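Local coordinates for BH0493 protein (PDB 2QEE) that binds zinc and is probably a metal-dependent enzyme of the amidohydrolase superfamily, at residues C[24-29]-C[354-359]; C[29-34]-C[140-145]; C[33-38]-C[159-164]; C[131-136]-C[360-365]; C[144-149]-C[167-172]. All coordinates share one frame; numbering follows the deposited sequence. Where two conformers were deposited one is given.

Interaction 1: C[24-29]-C[354-359]; sequences VTDMHT and QHSDAR. With ZN (zinc ion), chain T.
The rings of His28 and His355 meet obliquely, with their planes 58° apart. His355 CD2 lies at the edge of the His28 ring, near its plane. Asp357 OD2 sits at the same ring's edge, 3.4 Å from His28 CD2, and its carboxylate stands nearly perpendicular to the ring. His28 O in turn approaches the edge of the His355 ring, 3.4 Å from His355 CD2.

Asp357 divides its oxygens between two partners. OD1 binds the zinc ion, as does His28 NE2 at 2.2 Å. OD2 accepts from His355 NE2 at 3.2 Å; the oxygen lies near the plane of that ring, while the donor stands above the carboxylate plane. The backbone adds a bond from Asp357 N to His28 O, 2.9 Å long.

Asp26 grips Ser356 with both oxygens, each met on its syn side. Its CG is anti to the backbone N (chi1 -174°), which carries the carboxylate across to the loop. Ser356 N donates to Asp26 OD1 at 2.9 Å, and Ser356 OG donates to Asp26 OD2 at 2.5 Å. OD2 also pairs with Trp368 NE1. Without this carboxylate, as with an alanine here, Ser356 N and the Trp368 indole are likely to lose their acceptor, loosening the hold on Ser356.

His30 and a water complete the zinc site. The bond from His355 probably fixes the rotation of the Asp357 carboxylate, leaving OD1 turned to the zinc ion.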
# COMPACT_ATOMS: atom_id res chain seq x y z
N VAL C 24 -2.17 -17.94 24.00
CA VAL C 24 -2.81 -17.65 22.74
C VAL C 24 -3.94 -18.62 22.39
O VAL C 24 -3.75 -19.85 22.50
CB VAL C 24 -1.79 -17.70 21.63
CG1 VAL C 24 -2.45 -17.47 20.27
CG2 VAL C 24 -0.69 -16.60 21.88
N THR C 25 -5.06 -18.08 21.95
CA THR C 25 -6.01 -18.86 21.15
C THR C 25 -5.65 -18.63 19.70
O THR C 25 -5.65 -17.47 19.22
CB THR C 25 -7.47 -18.49 21.40
OG1 THR C 25 -7.79 -18.85 22.76
CG2 THR C 25 -8.40 -19.24 20.45
N ASP C 26 -5.38 -19.72 18.98
CA ASP C 26 -4.93 -19.59 17.57
C ASP C 26 -6.15 -19.97 16.76
O ASP C 26 -6.51 -21.17 16.67
CB ASP C 26 -3.75 -20.54 17.32
CG ASP C 26 -3.11 -20.38 15.95
OD1 ASP C 26 -3.77 -19.73 15.10
OD2 ASP C 26 -1.98 -20.87 15.75
N MET C 27 -6.84 -18.98 16.22
CA MET C 27 -8.23 -19.27 15.79
C MET C 27 -8.42 -19.78 14.37
O MET C 27 -9.57 -19.90 13.92
CB MET C 27 -9.25 -18.17 16.10
CG MET C 27 -8.85 -16.72 15.68
SD MET C 27 -8.74 -16.59 13.89
CE MET C 27 -10.47 -16.69 13.35
N HIS C 28 -7.32 -20.06 13.69
CA HIS C 28 -7.41 -20.77 12.41
C HIS C 28 -6.08 -21.45 12.14
O HIS C 28 -5.07 -20.75 11.93
CB HIS C 28 -7.72 -19.81 11.23
CG HIS C 28 -7.70 -20.51 9.91
ND1 HIS C 28 -8.54 -21.56 9.62
CD2 HIS C 28 -6.89 -20.37 8.82
CE1 HIS C 28 -8.30 -22.01 8.40
NE2 HIS C 28 -7.28 -21.32 7.91
N THR C 29 -6.06 -22.79 12.15
CA THR C 29 -4.87 -23.56 11.83
C THR C 29 -5.31 -24.74 10.97
O THR C 29 -6.49 -25.00 10.88
CB THR C 29 -4.14 -24.15 13.07
OG1 THR C 29 -4.87 -25.31 13.57
CG2 THR C 29 -4.00 -23.11 14.22
N GLN C 354 -3.89 -11.78 14.78
CA GLN C 354 -3.13 -12.82 14.09
C GLN C 354 -3.72 -14.22 14.32
O GLN C 354 -4.42 -14.44 15.34
CB GLN C 354 -1.67 -12.81 14.50
CG GLN C 354 -0.75 -13.76 13.75
CD GLN C 354 -0.72 -13.45 12.24
OE1 GLN C 354 -1.77 -13.52 11.57
NE2 GLN C 354 0.48 -13.13 11.70
N HIS C 355 -3.43 -15.10 13.37
CA HIS C 355 -3.62 -16.54 13.49
C HIS C 355 -2.40 -17.16 12.82
O HIS C 355 -1.74 -16.48 12.05
CB HIS C 355 -4.92 -17.01 12.83
CG HIS C 355 -4.97 -16.84 11.34
ND1 HIS C 355 -5.18 -15.61 10.74
CD2 HIS C 355 -4.85 -17.73 10.32
CE1 HIS C 355 -5.19 -15.75 9.43
NE2 HIS C 355 -4.99 -17.03 9.14
N SER C 356 -2.13 -18.44 13.06
CA SER C 356 -0.92 -19.05 12.46
C SER C 356 -1.16 -19.68 11.11
O SER C 356 -0.23 -19.75 10.27
CB SER C 356 -0.29 -20.09 13.39
OG SER C 356 -1.09 -21.29 13.44
N ASP C 357 -2.36 -20.21 10.91
CA ASP C 357 -2.62 -21.07 9.76
C ASP C 357 -1.58 -22.23 9.71
O ASP C 357 -1.21 -22.68 8.63
CB ASP C 357 -2.46 -20.25 8.50
CG ASP C 357 -3.56 -20.41 7.64
OD1 ASP C 357 -3.91 -21.59 7.45
OD2 ASP C 357 -4.10 -19.38 7.23
N ALA C 358 -1.06 -22.66 10.87
CA ALA C 358 -0.00 -23.69 10.89
C ALA C 358 -0.51 -24.97 10.21
O ALA C 358 -1.60 -25.44 10.56
CB ALA C 358 0.43 -24.02 12.34
N ARG C 359 0.28 -25.49 9.28
CA ARG C 359 0.07 -26.84 8.71
C ARG C 359 0.91 -27.91 9.35
O ARG C 359 0.58 -29.11 9.28
CB ARG C 359 0.35 -26.83 7.21
CG ARG C 359 -0.71 -26.05 6.45
CD ARG C 359 -0.47 -26.15 4.95
NE ARG C 359 -1.66 -25.68 4.26
CZ ARG C 359 -2.64 -26.48 3.83
NH1 ARG C 359 -2.53 -27.80 3.99
NH2 ARG C 359 -3.71 -25.96 3.24
ZN ZN T . -5.76 -21.88 6.39
O HOH W 1 -5.82 -16.32 16.78
O HOH W 2 -6.08 -21.13 4.78

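Interaction 2: C[29-34]-C[140-145]; sequences THLFSP and SDVVMT. With ZN (zinc ion), chain T.
Val142 faces Thr29, its CG1 3.3 Å from Thr29 OG1, and the two side chains lie roughly perpendicular. The same methyl packs on Leu31 CB.

One residue on, Val143 O takes two donors from Thr29. The backbone N comes in nearly along the C=O axis, at 2.9 Å from Thr29 N to Val143 O. Thr29 OG1 donates to Val143 O at 2.8 Å from well above the carbonyl plane. That hydroxyl lies between its own backbone N and carbonyl carbon (chi1 76°), where it also accepts from Leu31 N in an ST turn.

Met144 runs beside the loop. Its CG lies 3.3 Å from Leu31 O, and the chain runs extended to SD before it bends, turning CE aside. SD makes an oblique Met-aromatic contact with Phe32, 5.3 Å from the ring centroid, and takes a weak hydrogen bond from Ser33 N.

Thr145 closes the contact. Its OG1 donates to Thr29 O at 2.8 Å and lies over one face of the His30 ring, offset toward the rim. Water 3 accepts from Thr145 N and donates to Leu31 O, and it sits over a face of Phe32. Thr145 O is 3.4 Å from Phe32 CE1.

His30 NE2 binds the zinc ion, beside His28 and Asp357. A His-X-His pair just beyond the first strand is a hallmark of amidohydrolase-type metal sites; here the end of strand 139-143 braces it.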
# COMPACT_ATOMS: atom_id res chain seq x y z
N THR C 29 -6.06 -22.79 12.15
CA THR C 29 -4.87 -23.56 11.83
C THR C 29 -5.31 -24.74 10.97
O THR C 29 -6.49 -25.00 10.88
CB THR C 29 -4.14 -24.15 13.07
OG1 THR C 29 -4.87 -25.31 13.57
CG2 THR C 29 -4.00 -23.11 14.22
N HIS C 30 -4.32 -25.49 10.50
CA HIS C 30 -4.55 -26.76 9.78
C HIS C 30 -3.94 -27.87 10.60
O HIS C 30 -3.38 -28.80 10.06
CB HIS C 30 -3.91 -26.65 8.42
CG HIS C 30 -4.70 -25.78 7.51
ND1 HIS C 30 -5.78 -26.25 6.80
CD2 HIS C 30 -4.64 -24.45 7.29
CE1 HIS C 30 -6.33 -25.24 6.14
NE2 HIS C 30 -5.66 -24.14 6.43
N LEU C 31 -3.95 -27.73 11.93
CA LEU C 31 -3.42 -28.77 12.80
C LEU C 31 -4.61 -29.66 13.30
O LEU C 31 -5.76 -29.28 13.21
CB LEU C 31 -2.73 -28.16 14.03
CG LEU C 31 -1.57 -27.24 13.61
CD1 LEU C 31 -1.00 -26.63 14.92
CD2 LEU C 31 -0.51 -28.04 12.91
N PHE C 32 -4.28 -30.85 13.83
CA PHE C 32 -5.35 -31.70 14.41
C PHE C 32 -4.97 -32.24 15.80
O PHE C 32 -3.79 -32.39 16.08
CB PHE C 32 -5.62 -32.91 13.48
CG PHE C 32 -6.11 -32.52 12.11
CD1 PHE C 32 -7.46 -32.33 11.86
CD2 PHE C 32 -5.19 -32.33 11.06
CE1 PHE C 32 -7.93 -31.95 10.57
CE2 PHE C 32 -5.64 -31.93 9.76
CZ PHE C 32 -7.00 -31.73 9.52
N SER C 33 -5.96 -32.53 16.63
CA SER C 33 -5.72 -33.20 17.92
C SER C 33 -4.93 -34.46 17.57
O SER C 33 -5.24 -35.11 16.59
CB SER C 33 -7.06 -33.62 18.54
OG SER C 33 -6.93 -34.02 19.89
N PRO C 34 -3.90 -34.76 18.36
CA PRO C 34 -2.98 -35.83 18.07
C PRO C 34 -3.68 -37.19 18.02
O PRO C 34 -3.20 -38.05 17.31
CB PRO C 34 -1.93 -35.74 19.20
CG PRO C 34 -2.59 -34.95 20.28
CD PRO C 34 -3.55 -34.02 19.59
N SER C 140 -2.79 -22.00 24.19
CA SER C 140 -3.72 -22.72 25.08
C SER C 140 -4.80 -23.42 24.26
O SER C 140 -5.39 -24.46 24.70
CB SER C 140 -4.36 -21.74 26.05
OG SER C 140 -5.20 -20.81 25.39
N ASP C 141 -5.13 -22.87 23.09
CA ASP C 141 -6.26 -23.35 22.32
C ASP C 141 -5.94 -23.26 20.83
O ASP C 141 -5.53 -22.19 20.36
CB ASP C 141 -7.50 -22.51 22.60
CG ASP C 141 -8.00 -22.69 24.04
OD1 ASP C 141 -8.81 -23.61 24.30
OD2 ASP C 141 -7.51 -22.01 24.95
N VAL C 142 -6.22 -24.34 20.10
CA VAL C 142 -5.98 -24.41 18.67
C VAL C 142 -7.31 -24.65 17.98
O VAL C 142 -8.06 -25.60 18.35
CB VAL C 142 -4.97 -25.58 18.35
CG1 VAL C 142 -4.96 -25.94 16.85
CG2 VAL C 142 -3.56 -25.21 18.80
N VAL C 143 -7.67 -23.80 17.00
CA VAL C 143 -8.84 -24.09 16.18
C VAL C 143 -8.36 -24.82 14.95
O VAL C 143 -7.46 -24.35 14.20
CB VAL C 143 -9.67 -22.86 15.84
CG1 VAL C 143 -10.86 -23.24 14.97
CG2 VAL C 143 -10.18 -22.15 17.13
N MET C 144 -9.00 -25.97 14.70
CA MET C 144 -8.65 -26.80 13.56
C MET C 144 -9.38 -26.34 12.31
O MET C 144 -10.30 -25.48 12.37
CB MET C 144 -9.09 -28.28 13.90
CG MET C 144 -8.36 -28.83 15.15
SD MET C 144 -8.86 -30.62 15.37
CE MET C 144 -10.50 -30.36 15.95
N THR C 145 -9.05 -26.98 11.17
CA THR C 145 -9.86 -26.89 9.95
C THR C 145 -10.38 -28.33 9.63
O THR C 145 -9.57 -29.20 9.32
CB THR C 145 -8.98 -26.40 8.79
OG1 THR C 145 -8.65 -25.02 9.05
CG2 THR C 145 -9.75 -26.48 7.49
ZN ZN T . -5.76 -21.88 6.39
O HOH W 3 -6.95 -28.78 10.76
O HOH W 2 -6.08 -21.13 4.78

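Interaction 3: C[33-38]-C[159-164]; sequences SPNFGE and EGKQPD
Asn35 and Lys161 each donate to a backbone carbonyl of the other segment. Asn35 ND2 donates to Gln162 O at 2.7 Å, from above that carbonyl plane. Lys161 NZ meets Asn35 O end-on at 2.8 Å, its chain bent at chi2 and otherwise running out extended.

The other amide atom, Asn35 OD1, accepts from Ser33 OG at 2.7 Å. Asn35 CG lies between the backbone N and carbonyl carbon (chi1 68°), and with chi2 at -37° this turns ND2 to Gln162 O and OD1 to Ser33 OG. Ser33 OG itself accepts from Asp164 N at 2.9 Å, in a nearly straight bond (166°).

Phe36 brings the CE1 edge of its ring to the peptide before Pro163, 3.8 Å from CE1 to Pro163 N. Trp157 of helix 151-158 meets the same ring edge-to-face. Asp164 turns its OD1 to a salt bridge with Arg166. Water 4 joins its OD2 to Asn35 N.

This is loop-to-loop pairing away from the metal site: the 3-10 turn of residues 34-36 lies against the linker that leaves helix 151-158 by a Schellman motif at Gly160.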
# COMPACT_ATOMS: atom_id res chain seq x y z
N SER C 33 -5.96 -32.53 16.63
CA SER C 33 -5.72 -33.20 17.92
C SER C 33 -4.93 -34.46 17.57
O SER C 33 -5.24 -35.11 16.59
CB SER C 33 -7.06 -33.62 18.54
OG SER C 33 -6.93 -34.02 19.89
N PRO C 34 -3.90 -34.76 18.36
CA PRO C 34 -2.98 -35.83 18.07
C PRO C 34 -3.68 -37.19 18.02
O PRO C 34 -3.20 -38.05 17.31
CB PRO C 34 -1.93 -35.74 19.20
CG PRO C 34 -2.59 -34.95 20.28
CD PRO C 34 -3.55 -34.02 19.59
N ASN C 35 -4.80 -37.34 18.72
CA ASN C 35 -5.60 -38.59 18.63
C ASN C 35 -6.20 -38.83 17.24
O ASN C 35 -6.58 -39.96 16.91
CB ASN C 35 -6.67 -38.71 19.74
CG ASN C 35 -7.77 -37.71 19.61
OD1 ASN C 35 -7.53 -36.57 19.23
ND2 ASN C 35 -9.01 -38.10 19.96
N PHE C 36 -6.25 -37.80 16.40
CA PHE C 36 -6.70 -38.01 15.01
C PHE C 36 -5.63 -38.68 14.16
O PHE C 36 -5.85 -38.96 12.98
CB PHE C 36 -7.14 -36.69 14.36
CG PHE C 36 -8.53 -36.27 14.74
CD1 PHE C 36 -8.92 -36.15 16.08
CD2 PHE C 36 -9.47 -36.01 13.75
CE1 PHE C 36 -10.21 -35.75 16.44
CE2 PHE C 36 -10.78 -35.60 14.09
CZ PHE C 36 -11.14 -35.47 15.46
N GLY C 37 -4.46 -38.88 14.73
CA GLY C 37 -3.36 -39.61 14.04
C GLY C 37 -2.49 -38.88 13.02
O GLY C 37 -2.14 -37.72 13.22
N GLU C 38 -2.13 -39.59 11.95
CA GLU C 38 -1.15 -39.15 10.95
C GLU C 38 -1.46 -37.82 10.24
O GLU C 38 -0.52 -37.22 9.68
CB GLU C 38 -0.93 -40.23 9.87
CG GLU C 38 -0.29 -41.54 10.37
CD GLU C 38 1.15 -41.40 10.87
OE1 GLU C 38 1.86 -42.43 10.93
OE2 GLU C 38 1.58 -40.27 11.21
N GLU C 159 -16.01 -42.45 13.66
CA GLU C 159 -15.61 -43.40 14.72
C GLU C 159 -15.87 -42.87 16.11
O GLU C 159 -15.61 -43.59 17.09
CB GLU C 159 -14.15 -43.81 14.61
CG GLU C 159 -13.83 -44.67 13.43
CD GLU C 159 -12.36 -45.00 13.34
OE1 GLU C 159 -12.01 -45.96 12.61
OE2 GLU C 159 -11.54 -44.31 13.99
N GLY C 160 -16.38 -41.64 16.24
CA GLY C 160 -16.73 -41.13 17.55
C GLY C 160 -15.59 -40.41 18.27
O GLY C 160 -15.79 -39.95 19.41
N LYS C 161 -14.42 -40.32 17.63
CA LYS C 161 -13.29 -39.58 18.18
C LYS C 161 -13.68 -38.13 18.46
O LYS C 161 -14.46 -37.52 17.74
CB LYS C 161 -12.09 -39.59 17.25
CG LYS C 161 -11.43 -40.91 17.16
CD LYS C 161 -9.97 -40.74 16.93
CE LYS C 161 -9.33 -42.10 16.78
NZ LYS C 161 -8.13 -42.01 15.92
N GLN C 162 -13.17 -37.63 19.58
CA GLN C 162 -13.32 -36.23 19.91
C GLN C 162 -11.92 -35.70 20.08
O GLN C 162 -11.04 -36.40 20.61
CB GLN C 162 -14.05 -36.06 21.24
CG GLN C 162 -15.54 -36.26 21.15
CD GLN C 162 -16.13 -35.45 20.03
OE1 GLN C 162 -16.14 -34.21 20.06
NE2 GLN C 162 -16.61 -36.14 19.00
N PRO C 163 -11.73 -34.43 19.72
CA PRO C 163 -10.41 -33.81 19.95
C PRO C 163 -10.19 -33.61 21.46
O PRO C 163 -11.17 -33.49 22.20
CB PRO C 163 -10.55 -32.44 19.28
CG PRO C 163 -12.04 -32.13 19.34
CD PRO C 163 -12.73 -33.48 19.20
N ASP C 164 -8.94 -33.53 21.91
CA ASP C 164 -8.76 -33.09 23.31
C ASP C 164 -9.17 -31.63 23.50
O ASP C 164 -9.45 -30.95 22.51
CB ASP C 164 -7.42 -33.47 23.91
CG ASP C 164 -6.30 -32.59 23.49
OD1 ASP C 164 -6.28 -31.37 23.79
OD2 ASP C 164 -5.39 -33.17 22.92
O HOH W 4 -5.49 -36.21 21.69

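Interaction 4: C[131-136]-C[360-365]; sequences DTVLQL and VLEQLI
The last turns of helix 126-136 run beside the start of helix 363-388, with Val133 CA 6.1 Å from Glu362 CA and Leu136 CA 6.6 Å from Ile365 CA. A type I turn from Val360 to Gln363 leads into the second helix. Gln363 N donates to Val360 O, closing the turn, and Val360 N donates to Gln363 OE1 from well above that carbonyl plane.

Val133 is the centre of the contact. Its CG1 lies anti to the backbone N (chi1 167°) and points among Leu361, Leu364 and Ile365. It comes 3.5 Å from Leu361 O and 3.9 Å from Leu364 CB. The other methyl turns instead toward the aliphatic part of Glu362, with Val133 CG2 4.1 Å from Glu362 CG. The Val133 and Leu361 side chains pass alongside, pointing opposite ways.

The pairing is consistent with neighbouring helices in the outer layer of a (beta/alpha)8-type barrel: helix 126-136 leads into strand 139-143, and helix 363-388 follows the loop that carries the zinc ligand Asp357.

Leu134 reaches the partner by its end. Its CD2 is 3.4 Å from Leu364 CD1, tighter than ordinary carbon contact. Leu136 lies on the exposed side, where its CD1 touches Ile365 CD1 at 4.1 Å. No hydrogen bond joins the two segments. The carboxylate of Glu362 is held elsewhere, by Gln129 NE2 and by the backbone N of Asp43.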
# COMPACT_ATOMS: atom_id res chain seq x y z
N ASP C 131 2.50 -31.53 23.43
CA ASP C 131 2.77 -30.93 24.74
C ASP C 131 3.93 -29.94 24.70
O ASP C 131 3.82 -28.83 25.20
CB ASP C 131 3.03 -32.03 25.78
CG ASP C 131 1.77 -32.72 26.21
OD1 ASP C 131 0.66 -32.27 25.87
OD2 ASP C 131 1.89 -33.74 26.93
N THR C 132 5.06 -30.37 24.15
CA THR C 132 6.23 -29.52 24.03
C THR C 132 5.91 -28.24 23.25
O THR C 132 6.20 -27.12 23.72
CB THR C 132 7.37 -30.25 23.33
OG1 THR C 132 7.70 -31.44 24.09
CG2 THR C 132 8.59 -29.36 23.27
N VAL C 133 5.32 -28.40 22.06
CA VAL C 133 5.14 -27.26 21.16
C VAL C 133 4.14 -26.26 21.71
O VAL C 133 4.41 -25.05 21.65
CB VAL C 133 4.78 -27.72 19.70
CG1 VAL C 133 4.27 -26.52 18.83
CG2 VAL C 133 5.97 -28.31 19.09
N LEU C 134 3.02 -26.70 22.28
CA LEU C 134 2.04 -25.74 22.79
C LEU C 134 2.60 -24.96 24.00
O LEU C 134 2.24 -23.79 24.21
CB LEU C 134 0.74 -26.46 23.21
CG LEU C 134 -0.04 -27.12 22.06
CD1 LEU C 134 -1.43 -27.60 22.58
CD2 LEU C 134 -0.22 -26.17 20.93
N GLN C 135 3.44 -25.63 24.78
CA GLN C 135 4.09 -24.98 25.91
C GLN C 135 5.07 -23.89 25.42
O GLN C 135 5.01 -22.71 25.85
CB GLN C 135 4.80 -26.03 26.77
CG GLN C 135 5.33 -25.46 28.05
CD GLN C 135 6.60 -24.67 27.85
OE1 GLN C 135 7.54 -25.12 27.19
NE2 GLN C 135 6.67 -23.50 28.49
N LEU C 136 5.97 -24.29 24.54
CA LEU C 136 6.97 -23.38 23.94
C LEU C 136 6.36 -22.19 23.22
O LEU C 136 6.86 -21.05 23.36
CB LEU C 136 7.90 -24.10 22.96
CG LEU C 136 8.96 -24.97 23.58
CD1 LEU C 136 9.58 -25.83 22.48
CD2 LEU C 136 10.00 -24.11 24.31
N VAL C 360 2.02 -27.50 9.96
CA VAL C 360 2.96 -28.42 10.60
C VAL C 360 3.05 -27.94 12.04
O VAL C 360 3.24 -26.74 12.30
CB VAL C 360 4.34 -28.37 9.93
CG1 VAL C 360 5.34 -29.25 10.69
CG2 VAL C 360 4.24 -28.78 8.43
N LEU C 361 2.89 -28.89 12.97
CA LEU C 361 2.79 -28.56 14.40
C LEU C 361 3.81 -27.54 14.88
O LEU C 361 3.42 -26.54 15.48
CB LEU C 361 2.96 -29.83 15.25
CG LEU C 361 2.89 -29.65 16.78
CD1 LEU C 361 1.59 -29.04 17.26
CD2 LEU C 361 3.13 -31.06 17.36
N GLU C 362 5.09 -27.76 14.59
CA GLU C 362 6.17 -26.88 15.14
C GLU C 362 6.09 -25.43 14.67
O GLU C 362 6.66 -24.56 15.35
CB GLU C 362 7.56 -27.38 14.80
CG GLU C 362 7.94 -28.69 15.52
CD GLU C 362 7.29 -29.94 14.91
OE1 GLU C 362 6.64 -29.89 13.85
OE2 GLU C 362 7.48 -31.01 15.52
N GLN C 363 5.35 -25.18 13.60
CA GLN C 363 5.19 -23.81 13.10
C GLN C 363 4.49 -22.87 14.10
O GLN C 363 4.63 -21.64 14.02
CB GLN C 363 4.39 -23.81 11.82
CG GLN C 363 5.11 -24.49 10.65
CD GLN C 363 4.24 -24.64 9.41
OE1 GLN C 363 3.03 -24.67 9.49
NE2 GLN C 363 4.88 -24.76 8.25
N LEU C 364 3.73 -23.40 15.04
CA LEU C 364 3.19 -22.58 16.13
C LEU C 364 4.31 -21.82 16.79
O LEU C 364 4.09 -20.65 17.19
CB LEU C 364 2.49 -23.45 17.19
CG LEU C 364 1.24 -24.09 16.68
CD1 LEU C 364 0.68 -24.93 17.84
CD2 LEU C 364 0.22 -23.03 16.33
N ILE C 365 5.51 -22.40 16.87
CA ILE C 365 6.60 -21.73 17.58
C ILE C 365 6.92 -20.43 16.82
O ILE C 365 6.85 -19.33 17.41
CB ILE C 365 7.87 -22.60 17.67
CG1 ILE C 365 7.55 -23.84 18.54
CG2 ILE C 365 9.04 -21.82 18.38
CD1 ILE C 365 8.73 -24.87 18.62

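Interaction 5: C[144-149]-C[167-172]; sequences MTNDPF and FHAALR
Asn146 and Ala170 anchor the tight, buried part of this contact. Asn146 N donates to Ala170 O at 2.8 Å, while Asn146 OD1 accepts from Ala170 N at 2.9 Å, in its carbonyl plane. With CG anti to the carbonyl carbon (chi1 -58°), the amide end is brought against the partner backbone. Met144 N gives His168 O an almost straight bond of 2.7 Å, and Met144 CG rests at the edge of the Phe167 ring. Arg172 N donates to Asn146 O. Pro148 CG touches Leu171 CD1 at 3.8 Å, and its CD lies against Arg172 O, a buried oxygen with no polar partner.

The backbones are bridged once, at Asn146 and Leu171, just past the parallel strands 139-143 and 167-168, which a beta-alpha-beta crossover joins through helix 151-158.

The side chains of Asp147 and Arg172, both partly exposed, form the looser side. Arg172 lays its extended chain along Thr145, with CD 3.6 Å from Thr145 CG2. In the conformer described, NH1 pairs with Asp147 OD2 at 3.0 Å, a salt bridge whose hydrogen bond is weak; a second conformer makes it doubtful. Asp147 OD1 accepts from Phe149 N in an Asx turn. With a leucine in place of Asp147, Phe149 N would probably lose that acceptor and Arg172 NH1 its carboxylate partner, leaving a long, weak pairing to Asp174.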
# COMPACT_ATOMS: atom_id res chain seq x y z
N MET C 144 -9.00 -25.97 14.70
CA MET C 144 -8.65 -26.80 13.56
C MET C 144 -9.38 -26.34 12.31
O MET C 144 -10.30 -25.48 12.37
CB MET C 144 -9.09 -28.28 13.90
CG MET C 144 -8.36 -28.83 15.15
SD MET C 144 -8.86 -30.62 15.37
CE MET C 144 -10.50 -30.36 15.95
N THR C 145 -9.05 -26.98 11.17
CA THR C 145 -9.86 -26.89 9.95
C THR C 145 -10.38 -28.33 9.63
O THR C 145 -9.57 -29.20 9.32
CB THR C 145 -8.98 -26.40 8.79
OG1 THR C 145 -8.65 -25.02 9.05
CG2 THR C 145 -9.75 -26.48 7.49
N ASN C 146 -11.68 -28.52 9.82
CA ASN C 146 -12.27 -29.87 9.77
C ASN C 146 -13.17 -30.01 8.55
O ASN C 146 -14.22 -29.36 8.42
CB ASN C 146 -13.02 -30.11 11.08
CG ASN C 146 -12.10 -29.96 12.28
OD1 ASN C 146 -12.22 -29.00 13.02
ND2 ASN C 146 -11.13 -30.87 12.43
N ASP C 147 -12.72 -30.89 7.65
CA ASP C 147 -13.31 -31.03 6.33
C ASP C 147 -14.02 -32.39 6.21
O ASP C 147 -13.34 -33.41 6.05
CB ASP C 147 -12.24 -30.94 5.27
CG ASP C 147 -12.83 -30.92 3.87
OD1 ASP C 147 -14.04 -31.15 3.71
OD2 ASP C 147 -12.09 -30.60 2.92
N PRO C 148 -15.34 -32.38 6.30
CA PRO C 148 -16.09 -33.64 6.29
C PRO C 148 -16.04 -34.32 4.92
O PRO C 148 -16.48 -35.47 4.77
CB PRO C 148 -17.49 -33.22 6.61
CG PRO C 148 -17.58 -31.82 6.29
CD PRO C 148 -16.22 -31.23 6.44
N PHE C 149 -15.52 -33.61 3.92
CA PHE C 149 -15.38 -34.17 2.59
C PHE C 149 -14.08 -34.91 2.46
O PHE C 149 -13.87 -35.70 1.53
CB PHE C 149 -15.53 -33.10 1.52
CG PHE C 149 -16.87 -32.47 1.54
CD1 PHE C 149 -17.91 -33.01 0.81
CD2 PHE C 149 -17.10 -31.34 2.30
CE1 PHE C 149 -19.16 -32.42 0.84
CE2 PHE C 149 -18.37 -30.75 2.35
CZ PHE C 149 -19.39 -31.31 1.62
N PHE C 167 -8.12 -28.45 21.55
CA PHE C 167 -8.36 -28.40 20.09
C PHE C 167 -9.83 -28.23 19.83
O PHE C 167 -10.69 -28.94 20.40
CB PHE C 167 -7.84 -29.65 19.38
CG PHE C 167 -6.36 -29.76 19.36
CD1 PHE C 167 -5.65 -29.42 18.19
CD2 PHE C 167 -5.65 -30.21 20.47
CE1 PHE C 167 -4.27 -29.49 18.13
CE2 PHE C 167 -4.26 -30.32 20.45
CZ PHE C 167 -3.53 -29.91 19.29
N HIS C 168 -10.14 -27.26 18.99
CA HIS C 168 -11.50 -26.92 18.73
C HIS C 168 -11.80 -27.10 17.25
O HIS C 168 -10.95 -26.88 16.41
CB HIS C 168 -11.84 -25.49 19.15
CG HIS C 168 -11.43 -25.18 20.56
ND1 HIS C 168 -12.30 -25.27 21.63
CD2 HIS C 168 -10.22 -24.85 21.09
CE1 HIS C 168 -11.65 -24.97 22.75
NE2 HIS C 168 -10.39 -24.72 22.45
N ALA C 169 -13.01 -27.53 16.95
CA ALA C 169 -13.41 -27.77 15.54
C ALA C 169 -13.85 -26.51 14.81
O ALA C 169 -14.50 -25.62 15.39
CB ALA C 169 -14.58 -28.81 15.47
N ALA C 170 -13.61 -26.50 13.50
CA ALA C 170 -14.25 -25.52 12.64
C ALA C 170 -14.64 -26.23 11.34
O ALA C 170 -13.82 -26.97 10.81
CB ALA C 170 -13.30 -24.33 12.31
N LEU C 171 -15.86 -26.02 10.90
CA LEU C 171 -16.47 -26.80 9.80
C LEU C 171 -16.07 -26.13 8.48
O LEU C 171 -16.59 -25.06 8.19
CB LEU C 171 -18.01 -26.83 9.96
CG LEU C 171 -18.85 -27.58 8.91
CD1 LEU C 171 -18.28 -29.00 8.69
CD2 LEU C 171 -20.31 -27.59 9.36
N ARG C 172 -15.17 -26.77 7.73
CA ARG C 172 -14.67 -26.26 6.44
C ARG C 172 -15.64 -26.69 5.35
O ARG C 172 -15.92 -27.89 5.21
CB ARG C 172 -13.25 -26.78 6.18
CG ARG C 172 -12.67 -26.35 4.82
CD ARG C 172 -11.46 -27.15 4.41
NE ARG C 172 -10.82 -26.53 3.25
CZ ARG C 172 -11.07 -26.89 2.00
NH1 ARG C 172 -11.93 -27.86 1.78
NH2 ARG C 172 -10.46 -26.28 0.97

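Interactions 1 and 2 share Thr29 and the zinc ion, and their centres lie about 8 Å apart. Together they supply its three protein ligands. Ala358 O and His30 N, 2.7 Å apart, probably form a hydrogen bond between them. Interaction 5 continues from interaction 2 through Met144 and Thr145; Thr145 OG1 is 3.1 Å from His28 CE1, so interaction 5 borders the zinc site. Interaction 3 extends interaction 2 outward from Ser33, its centre about 19 Å from that of interaction 1. Met144 CE touches Pro163 CB at 3.9 Å. Interaction 4 lies behind interaction 1: Leu364 packs against Asp26 and Ser356, its side chain about 12 Å from the zinc ion.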